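Local coordinates for Lactamase_B domain-containing protein (Bacillus lehensis G1, PDB 7EV5) that binds two zinc ions in a metallo-beta-lactamase fold and probably acts as a hydrolase, with dual activity related to B3 metallo-beta-lactamases and glyoxalase II, at residues T185-A188 with L194-I197. Numbering follows the deposited sequence.
Sequences TIVA and LTTI
Val187 and Thr195 form the hydrogen-bonded pair of a short antiparallel hairpin. Val187 N donates to Thr195 O at 2.7 Å, from well above the carbonyl plane, whereas the return bond from Thr195 N to Val187 O is weak at 3.4 Å. Beyond the Ile186-Thr196 pair, which is non-hydrogen-bonded, Ile197 N donates to Thr185 O at 3.0 Å, nearly in line with that carbonyl (C=O...N 165°). CA-H groups add close contacts: Thr196 CA lies 3.1 Å from Thr185 O, and Ile186 CA approaches Thr195 O.

Among the apolar contacts, on the face bearing Val187 and Thr195, Val187 CB meets Thr195 CG2 at 3.7 Å. Val187 CG1 is anti to the backbone N (chi1 176°), which sets CG2 beside that N and against Ile197 CD1 at 3.6 Å, the two side chains crossing at about a right angle. At the far end from the turn, Ile197 CG1 packs on Thr185 CB. Toward the turn, Leu194 CD2 touches both Ile186 CG2, at 3.9 Å, and Ala188 CA and CB.

Polar side-chain ends bond locally: Thr195 OG1 to Glu200, Thr185 OG1 to Pro182 O, and Thr196 OG1 to Gln199 N as the N-cap of helix 197-203.

The connection between the strands carries the zinc ligand His191. Strand 195-196 is the outermost strand of the sheet running from 115-118 through 145-149 and 186-189, and leads directly into that helix. Strand 186-189 pairs on its other side with the parallel strand 145-149, while Ile186 and Leu194 both touch Phe2 of strand 2-7 in the other sheet.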
loop_
_atom_site.group_PDB
_atom_site.type_symbol
_atom_site.label_atom_id
_atom_site.label_comp_id
_atom_site.label_asym_id
_atom_site.label_seq_id
_atom_site.Cartn_x
_atom_site.Cartn_y
_atom_site.Cartn_z
ATOM N N THR A 185 -12.921 -9.681 6.061
ATOM C CA THR A 185 -11.767 -8.789 5.995
ATOM C C THR A 185 -11.997 -7.680 4.982
ATOM O O THR A 185 -12.343 -7.937 3.827
ATOM C CB THR A 185 -10.531 -9.582 5.575
ATOM O OG1 THR A 185 -10.349 -10.688 6.462
ATOM C CG2 THR A 185 -9.287 -8.691 5.635
ATOM N N ILE A 186 -11.785 -6.436 5.415
ATOM C CA ILE A 186 -11.869 -5.313 4.490
ATOM C C ILE A 186 -10.643 -5.315 3.589
ATOM O O ILE A 186 -9.506 -5.458 4.059
ATOM C CB ILE A 186 -12.001 -3.995 5.264
ATOM C CG1 ILE A 186 -13.397 -3.900 5.893
ATOM C CG2 ILE A 186 -11.723 -2.802 4.364
ATOM C CD1 ILE A 186 -13.538 -2.755 6.892
ATOM N N VAL A 187 -10.874 -5.196 2.282
ATOM C CA VAL A 187 -9.798 -5.024 1.312
ATOM C C VAL A 187 -9.605 -3.522 1.136
ATOM O O VAL A 187 -10.432 -2.837 0.520
ATOM C CB VAL A 187 -10.102 -5.733 -0.009
ATOM C CG1 VAL A 187 -9.003 -5.457 -1.036
ATOM C CG2 VAL A 187 -10.228 -7.227 0.228
ATOM N N ALA A 188 -8.533 -2.996 1.733
ATOM C CA ALA A 188 -8.201 -1.572 1.664
ATOM C C ALA A 188 -7.127 -1.454 0.588
ATOM O O ALA A 188 -5.936 -1.634 0.845
ATOM C CB ALA A 188 -7.735 -1.061 3.025
ATOM N N LEU A 194 -13.523 0.860 -0.739
ATOM C CA LEU A 194 -13.298 -0.312 0.092
ATOM C C LEU A 194 -14.220 -1.449 -0.337
ATOM O O LEU A 194 -15.296 -1.236 -0.899
ATOM C CB LEU A 194 -13.580 0.029 1.554
ATOM C CG LEU A 194 -12.670 1.043 2.234
ATOM C CD1 LEU A 194 -13.227 1.374 3.603
ATOM C CD2 LEU A 194 -11.246 0.498 2.345
ATOM N N THR A 195 -13.784 -2.675 -0.065
ATOM C CA THR A 195 -14.598 -3.859 -0.283
ATOM C C THR A 195 -14.220 -4.891 0.773
ATOM O O THR A 195 -13.494 -4.589 1.721
ATOM C CB THR A 195 -14.481 -4.333 -1.736
ATOM O OG1 THR A 195 -15.478 -5.329 -1.980
ATOM C CG2 THR A 195 -13.098 -4.898 -2.022
ATOM N N THR A 196 -14.753 -6.103 0.644
ATOM C CA THR A 196 -14.354 -7.192 1.521
ATOM C C THR A 196 -13.971 -8.392 0.675
ATOM O O THR A 196 -14.306 -8.478 -0.510
ATOM C CB THR A 196 -15.448 -7.607 2.522
ATOM O OG1 THR A 196 -16.596 -8.074 1.801
ATOM C CG2 THR A 196 -15.827 -6.443 3.431
ATOM N N ILE A 197 -13.235 -9.303 1.315
ATOM C CA ILE A 197 -12.831 -10.543 0.655
ATOM C C ILE A 197 -14.051 -11.297 0.150
ATOM O O ILE A 197 -14.109 -11.707 -1.015
ATOM C CB ILE A 197 -11.990 -11.408 1.606
ATOM C CG1 ILE A 197 -10.677 -10.706 1.956
ATOM C CG2 ILE A 197 -11.757 -12.793 0.989
ATOM C CD1 ILE A 197 -9.652 -10.769 0.868
#